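Local atomic coordinates of beta-glucuronidase (Dictyoglomus thermophilum, PDB entry 6XXW), a protein that probably hydrolyses beta-D-glucuronides, as a beta-glucuronidase of glycoside hydrolase family 2. Residues R89-V95 and V186-P192; F101-N107 and N135-V141. One frame throughout, in Å; residues are numbered along the deposited sequence.

Interaction 1 (R89-V95 and V186-P192)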
loop_
_atom_site.group_PDB
_atom_site.type_symbol
_atom_site.label_atom_id
_atom_site.label_comp_id
_atom_site.label_asym_id
_atom_site.label_seq_id
_atom_site.Cartn_x
_atom_site.Cartn_y
_atom_site.Cartn_z
ATOM N N ARG A 89 -18.291 37.909 39.657
ATOM C CA ARG A 89 -17.232 36.922 39.530
ATOM C C ARG A 89 -16.196 37.461 38.557
ATOM O O ARG A 89 -16.512 38.275 37.688
ATOM C CB ARG A 89 -17.759 35.575 39.009
ATOM C CG ARG A 89 -19.007 35.053 39.689
ATOM C CD ARG A 89 -18.863 33.578 39.994
ATOM N NE ARG A 89 -18.358 33.372 41.349
ATOM C CZ ARG A 89 -17.380 32.530 41.669
ATOM N NH1 ARG A 89 -16.782 31.789 40.722
ATOM N NH2 ARG A 89 -17.002 32.433 42.940
ATOM N N ASN A 90 -14.954 37.005 38.696
ATOM C CA ASN A 90 -14.006 37.167 37.601
ATOM C C ASN A 90 -14.393 36.221 36.469
ATOM O O ASN A 90 -14.796 35.087 36.708
ATOM C CB ASN A 90 -12.581 36.862 38.059
ATOM C CG ASN A 90 -11.968 38.000 38.852
ATOM O OD1 ASN A 90 -12.287 39.162 38.623
ATOM N ND2 ASN A 90 -11.082 37.668 39.787
ATOM N N ILE A 91 -14.299 36.697 35.236
ATOM C CA ILE A 91 -14.607 35.888 34.066
ATOM C C ILE A 91 -13.377 35.891 33.179
ATOM O O ILE A 91 -12.963 36.951 32.693
ATOM C CB ILE A 91 -15.830 36.421 33.315
ATOM C CG1 ILE A 91 -17.026 36.540 34.268
ATOM C CG2 ILE A 91 -16.145 35.525 32.108
ATOM C CD1 ILE A 91 -18.256 37.118 33.592
ATOM N N PHE A 92 -12.780 34.720 32.986
ATOM C CA PHE A 92 -11.553 34.609 32.213
ATOM C C PHE A 92 -11.839 33.887 30.906
ATOM O O PHE A 92 -12.557 32.882 30.878
ATOM C CB PHE A 92 -10.465 33.864 32.987
ATOM C CG PHE A 92 -9.948 34.615 34.191
ATOM C CD1 PHE A 92 -8.927 35.546 34.058
ATOM C CD2 PHE A 92 -10.482 34.384 35.446
ATOM C CE1 PHE A 92 -8.447 36.241 35.161
ATOM C CE2 PHE A 92 -10.015 35.072 36.559
ATOM C CZ PHE A 92 -8.990 36.000 36.416
ATOM N N LEU A 93 -11.274 34.407 29.830
ATOM C CA LEU A 93 -11.352 33.782 28.519
ATOM C C LEU A 93 -9.966 33.270 28.180
ATOM O O LEU A 93 -9.029 34.062 28.095
ATOM C CB LEU A 93 -11.832 34.786 27.478
ATOM C CG LEU A 93 -11.758 34.393 26.007
ATOM C CD1 LEU A 93 -12.606 33.178 25.756
ATOM C CD2 LEU A 93 -12.265 35.550 25.202
ATOM N N ARG A 94 -9.842 31.959 27.994
ATOM C CA ARG A 94 -8.555 31.305 27.788
ATOM C C ARG A 94 -8.515 30.654 26.410
ATOM O O ARG A 94 -9.466 29.972 26.006
ATOM C CB ARG A 94 -8.313 30.265 28.889
ATOM C CG ARG A 94 -7.271 29.207 28.577
ATOM C CD ARG A 94 -5.878 29.692 28.944
ATOM N NE ARG A 94 -5.747 29.969 30.371
ATOM C CZ ARG A 94 -5.161 29.154 31.245
ATOM N NH1 ARG A 94 -4.650 27.992 30.840
ATOM N NH2 ARG A 94 -5.096 29.502 32.527
ATOM N N VAL A 95 -7.420 30.872 25.687
ATOM C CA VAL A 95 -7.170 30.212 24.405
ATOM C C VAL A 95 -5.974 29.293 24.615
ATOM O O VAL A 95 -4.890 29.756 24.988
ATOM C CB VAL A 95 -6.905 31.218 23.272
ATOM C CG1 VAL A 95 -6.624 30.478 21.953
ATOM C CG2 VAL A 95 -8.070 32.169 23.113
ATOM N N VAL A 186 -10.685 26.651 23.465
ATOM C CA VAL A 186 -11.066 27.968 23.954
ATOM C C VAL A 186 -12.087 27.757 25.059
ATOM O O VAL A 186 -13.092 27.067 24.854
ATOM C CB VAL A 186 -11.668 28.820 22.830
ATOM C CG1 VAL A 186 -12.045 30.200 23.364
ATOM C CG2 VAL A 186 -10.697 28.927 21.633
ATOM N N VAL A 187 -11.837 28.322 26.241
ATOM C CA VAL A 187 -12.780 28.145 27.341
ATOM C C VAL A 187 -12.957 29.464 28.079
ATOM O O VAL A 187 -12.102 30.351 28.044
ATOM C CB VAL A 187 -12.347 27.032 28.331
ATOM C CG1 VAL A 187 -11.966 25.737 27.586
ATOM C CG2 VAL A 187 -11.198 27.512 29.187
ATOM N N ILE A 188 -14.098 29.581 28.747
ATOM C CA ILE A 188 -14.385 30.684 29.653
ATOM C C ILE A 188 -14.579 30.093 31.040
ATOM O O ILE A 188 -15.264 29.080 31.199
ATOM C CB ILE A 188 -15.624 31.478 29.206
ATOM C CG1 ILE A 188 -15.389 32.060 27.817
ATOM C CG2 ILE A 188 -15.888 32.630 30.163
ATOM C CD1 ILE A 188 -16.477 32.983 27.360
ATOM N N TYR A 189 -13.947 30.691 32.039
ATOM C CA TYR A 189 -14.073 30.155 33.381
ATOM C C TYR A 189 -14.209 31.302 34.365
ATOM O O TYR A 189 -13.804 32.433 34.080
ATOM C CB TYR A 189 -12.893 29.222 33.731
ATOM C CG TYR A 189 -11.528 29.857 33.845
ATOM C CD1 TYR A 189 -10.713 30.028 32.723
ATOM C CD2 TYR A 189 -11.027 30.242 35.082
ATOM C CE1 TYR A 189 -9.440 30.588 32.831
ATOM C CE2 TYR A 189 -9.760 30.810 35.201
ATOM C CZ TYR A 189 -8.976 30.984 34.078
ATOM O OH TYR A 189 -7.730 31.543 34.214
ATOM N N THR A 190 -14.836 31.009 35.504
ATOM C CA THR A 190 -15.045 31.981 36.566
ATOM C C THR A 190 -14.151 31.676 37.758
ATOM O O THR A 190 -13.783 30.524 38.004
ATOM C CB THR A 190 -16.502 31.982 37.051
ATOM O OG1 THR A 190 -16.828 30.683 37.575
ATOM C CG2 THR A 190 -17.448 32.317 35.917
ATOM N N THR A 191 -13.830 32.719 38.515
ATOM C CA THR A 191 -13.238 32.607 39.838
ATOM C C THR A 191 -13.894 33.656 40.725
ATOM O O THR A 191 -14.492 34.614 40.224
ATOM C CB THR A 191 -11.714 32.829 39.834
ATOM O OG1 THR A 191 -11.442 34.235 39.827
ATOM C CG2 THR A 191 -11.021 32.160 38.618
ATOM N N PRO A 192 -13.783 33.517 42.041
ATOM C CA PRO A 192 -14.144 34.639 42.913
ATOM C C PRO A 192 -13.212 35.817 42.671
ATOM O O PRO A 192 -12.137 35.684 42.084
ATOM C CB PRO A 192 -13.971 34.072 44.326
ATOM C CG PRO A 192 -13.880 32.595 44.156
ATOM C CD PRO A 192 -13.324 32.347 42.805
#
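N90, F92 and R94 exchange pairs of backbone N-H...O bonds with T191, Y189 and V187, which ties strands 90-95 and 186-191 together antiparallel at 157°, their axes 4.7 Å apart at closest approach. The bond from F92 N to Y189 O, 2.7 Å long, is almost linear. Between these pairs, I91, L93 and V95 face T190, I188 and V186 as non-hydrogen-bonded partners and turn their side chains to the other face of the sheet.

The F92 and Y189 rings lie within 20° of parallel, but are offset until little of one covers the other. The closer approach is a CH-pi contact: F92 CB lies over the Y189 ring, 3.6 Å from its centroid. Y189 CG sits between its backbone N and carbonyl carbon (chi1 67°), and from there the ring reaches across toward the opposing strand. R94 CB meets the ring at its edge. E122 OE1 accepts a hydrogen bond from Y189 OH and forms a salt bridge with R94 NE, while R94 NH2 is hydrogen-bonded to L22 O. A leucine in place of Y189 would probably deprive F92 CB of its aromatic surface and leave E122 without one of its polar mates. Nearby, T191 OG1 approaches the edge of the F92 ring and donates to P192 O at 2.8 Å.

R89 spreads one guanidinium face over the T191-P192 peptide, with NH2 3.4 Å from P192 CG, while its NH1 is hydrogen-bonded to T29 O. On the other face of the sheet, I91 CG2 and I188 CG2 pack tightly at 3.5 Å, and L93 CD1 rests 3.6 Å from I188 CG1. This two-faced antiparallel pairing, with L93 and V95 packed against strand 101-106, fits the jelly-roll sugar-binding domain of family 2 glycosidases.

Interaction 2 (F101-N107 and N135-V141)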
loop_
_atom_site.group_PDB
_atom_site.type_symbol
_atom_site.label_atom_id
_atom_site.label_comp_id
_atom_site.label_asym_id
_atom_site.label_seq_id
_atom_site.Cartn_x
_atom_site.Cartn_y
_atom_site.Cartn_z
ATOM N N PHE A 101 0.379 34.265 15.674
ATOM C CA PHE A 101 -0.021 35.533 16.284
ATOM C C PHE A 101 -1.540 35.569 16.398
ATOM O O PHE A 101 -2.245 35.136 15.478
ATOM C CB PHE A 101 0.441 36.737 15.454
ATOM C CG PHE A 101 1.904 36.738 15.123
ATOM C CD1 PHE A 101 2.803 37.457 15.894
ATOM C CD2 PHE A 101 2.384 36.051 14.014
ATOM C CE1 PHE A 101 4.156 37.473 15.577
ATOM C CE2 PHE A 101 3.729 36.066 13.698
ATOM C CZ PHE A 101 4.616 36.772 14.477
ATOM N N SER A 102 -2.057 36.088 17.514
ATOM C CA SER A 102 -3.497 36.040 17.741
ATOM C C SER A 102 -3.985 37.304 18.441
ATOM O O SER A 102 -3.263 37.923 19.224
ATOM C CB SER A 102 -3.885 34.808 18.567
ATOM O OG SER A 102 -5.305 34.674 18.640
ATOM N N GLU A 103 -5.231 37.675 18.144
ATOM C CA GLU A 103 -5.951 38.753 18.813
ATOM C C GLU A 103 -7.356 38.267 19.150
ATOM O O GLU A 103 -8.014 37.650 18.309
ATOM C CB GLU A 103 -6.027 40.001 17.930
ATOM C CG GLU A 103 -4.674 40.687 17.702
ATOM C CD GLU A 103 -4.702 41.662 16.527
ATOM O OE1 GLU A 103 -3.649 42.256 16.227
ATOM O OE2 GLU A 103 -5.772 41.834 15.900
ATOM N N VAL A 104 -7.821 38.555 20.369
ATOM C CA VAL A 104 -9.106 38.062 20.865
ATOM C C VAL A 104 -10.035 39.244 21.119
ATOM O O VAL A 104 -9.686 40.165 21.870
ATOM C CB VAL A 104 -8.947 37.228 22.146
ATOM C CG1 VAL A 104 -10.307 36.723 22.604
ATOM C CG2 VAL A 104 -8.015 36.065 21.917
ATOM N N TYR A 105 -11.219 39.206 20.509
ATOM C CA TYR A 105 -12.208 40.268 20.654
ATOM C C TYR A 105 -13.466 39.727 21.309
ATOM O O TYR A 105 -14.013 38.713 20.866
ATOM C CB TYR A 105 -12.579 40.882 19.305
ATOM C CG TYR A 105 -11.420 41.493 18.565
ATOM C CD1 TYR A 105 -10.519 40.694 17.865
ATOM C CD2 TYR A 105 -11.234 42.875 18.542
ATOM C CE1 TYR A 105 -9.449 41.256 17.174
ATOM C CE2 TYR A 105 -10.169 43.439 17.862
ATOM C CZ TYR A 105 -9.286 42.628 17.177
ATOM O OH TYR A 105 -8.228 43.173 16.494
ATOM N N VAL A 106 -13.949 40.430 22.328
ATOM C CA VAL A 106 -15.220 40.117 22.977
ATOM C C VAL A 106 -16.168 41.266 22.666
ATOM O O VAL A 106 -15.935 42.404 23.099
ATOM C CB VAL A 106 -15.050 39.918 24.489
ATOM C CG1 VAL A 106 -16.404 39.769 25.163
ATOM C CG2 VAL A 106 -14.157 38.694 24.763
ATOM N N ASN A 107 -17.228 40.977 21.904
ATOM C CA ASN A 107 -18.175 42.002 21.438
ATOM C C ASN A 107 -17.450 43.176 20.780
ATOM O O ASN A 107 -17.781 44.345 20.998
ATOM C CB ASN A 107 -19.070 42.475 22.582
ATOM C CG ASN A 107 -19.908 41.349 23.148
ATOM O OD1 ASN A 107 -20.495 40.584 22.396
ATOM N ND2 ASN A 107 -19.935 41.222 24.465
ATOM N N ASN A 135 -23.405 37.040 23.462
ATOM C CA ASN A 135 -22.119 37.685 23.277
ATOM C C ASN A 135 -21.466 37.091 22.037
ATOM O O ASN A 135 -21.834 36.004 21.589
ATOM C CB ASN A 135 -21.224 37.487 24.494
ATOM C CG ASN A 135 -21.788 38.144 25.734
ATOM O OD1 ASN A 135 -21.332 39.208 26.144
ATOM N ND2 ASN A 135 -22.801 37.518 26.330
ATOM N N ILE A 136 -20.509 37.823 21.475
ATOM C CA ILE A 136 -19.775 37.385 20.288
ATOM C C ILE A 136 -18.287 37.387 20.624
ATOM O O ILE A 136 -17.745 38.415 21.045
ATOM C CB ILE A 136 -20.050 38.292 19.075
ATOM C CG1 ILE A 136 -21.550 38.360 18.775
ATOM C CG2 ILE A 136 -19.233 37.848 17.863
ATOM C CD1 ILE A 136 -22.174 37.029 18.499
ATOM N N ILE A 137 -17.630 36.244 20.444
ATOM C CA ILE A 137 -16.178 36.179 20.509
ATOM C C ILE A 137 -15.638 36.062 19.092
ATOM O O ILE A 137 -16.178 35.315 18.258
ATOM C CB ILE A 137 -15.684 35.017 21.387
ATOM C CG1 ILE A 137 -14.155 34.919 21.267
ATOM C CG2 ILE A 137 -16.371 33.712 20.990
ATOM C CD1 ILE A 137 -13.508 34.044 22.305
ATOM N N GLU A 138 -14.593 36.822 18.804
ATOM C CA GLU A 138 -13.889 36.683 17.539
ATOM C C GLU A 138 -12.405 36.551 17.827
ATOM O O GLU A 138 -11.862 37.261 18.677
ATOM C CB GLU A 138 -14.168 37.871 16.614
ATOM C CG GLU A 138 -15.630 37.944 16.181
ATOM C CD GLU A 138 -15.945 39.197 15.404
ATOM O OE1 GLU A 138 -15.989 39.115 14.155
ATOM O OE2 GLU A 138 -16.139 40.259 16.043
ATOM N N ILE A 139 -11.756 35.617 17.138
ATOM C CA ILE A 139 -10.338 35.361 17.330
ATOM C C ILE A 139 -9.663 35.466 15.973
ATOM O O ILE A 139 -10.028 34.745 15.037
ATOM C CB ILE A 139 -10.071 33.993 17.983
ATOM C CG1 ILE A 139 -10.699 33.966 19.383
ATOM C CG2 ILE A 139 -8.545 33.716 18.039
ATOM C CD1 ILE A 139 -10.722 32.606 20.068
ATOM N N MET A 140 -8.717 36.391 15.854
ATOM C CA MET A 140 -7.886 36.492 14.670
ATOM C C MET A 140 -6.625 35.675 14.909
ATOM O O MET A 140 -6.030 35.734 15.988
ATOM C CB MET A 140 -7.539 37.958 14.373
ATOM C CG MET A 140 -6.768 38.209 13.084
ATOM S SD MET A 140 -5.004 37.730 13.146
ATOM C CE MET A 140 -4.357 38.837 14.406
ATOM N N VAL A 141 -6.221 34.911 13.899
ATOM C CA VAL A 141 -4.999 34.117 13.956
ATOM C C VAL A 141 -4.209 34.402 12.687
ATOM O O VAL A 141 -4.769 34.370 11.591
ATOM C CB VAL A 141 -5.290 32.606 14.079
ATOM C CG1 VAL A 141 -3.986 31.824 14.157
ATOM C CG2 VAL A 141 -6.194 32.311 15.301
#
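M140 O is gripped by two donors from opposite faces of its carbonyl plane: S102 OG at 2.9 Å and E103 N at 3.0 Å. The serine hydroxyl lies anti to its own backbone nitrogen (chi1 -173°), which carries it across to the partner strand, where it also rests against I139 CG2. E103 O in turn accepts from M140 N, and the Y105-E138 pair continues the antiparallel ladder.

On the face of the sheet shared by E103, Y105, E138 and M140, the methionine chain folds back (chi2 -74°) so that its CE comes to 3.5 Å from E103 CD. The same carboxylate is held by Y105, whose OH donates to E103 OE2 at 2.9 Å from above the carboxylate plane. M140 therefore packs against a glutamate whose position is partly fixed by Y105, two residues along on the same face.

N107, just past the end of strand 101-106, bonds three times across the contact. Its N donates to I136 O at 2.8 Å, its OD1 accepts from I136 N at 2.9 Å, and its ND2 reaches N135 OD1 at 3.0 Å, almost exactly in its own amide plane. The two side-chain amides are turned 36° from each other. N130 N also donates to N135 OD1, and F128 O accepts from N107 ND2.

Strand 101-106 runs between 134-142 and its hairpin partner 109-115, and strand 73-81 flanks 134-142 on its other edge. V104, V106 and I137 point to the opposite face from Y105 and meet L93 of strand 90-99.

How the interactions relate
Both contacts are antiparallel strand pairs of the same sugar-binding domain, and they meet through their apolar faces. L93 of interaction 1 is the main bridge: its CD2 lies 3.5 Å from both V104 CG1 and I137 CD1 of interaction 2, while V186 CG2 approaches I139 CD1. Strand 90-99 is followed in the chain by strand 101-106, so each pairing takes one of two consecutive strands. Interaction 1 is the more buried; its face bearing F92, R94 and Y189 combines aromatic packing with the R94-E122 salt bridge. Interaction 2 is only partly buried: E103, Y105 and E138, on the face they share with M140, are partly exposed, and side-chain amide bonds close one end.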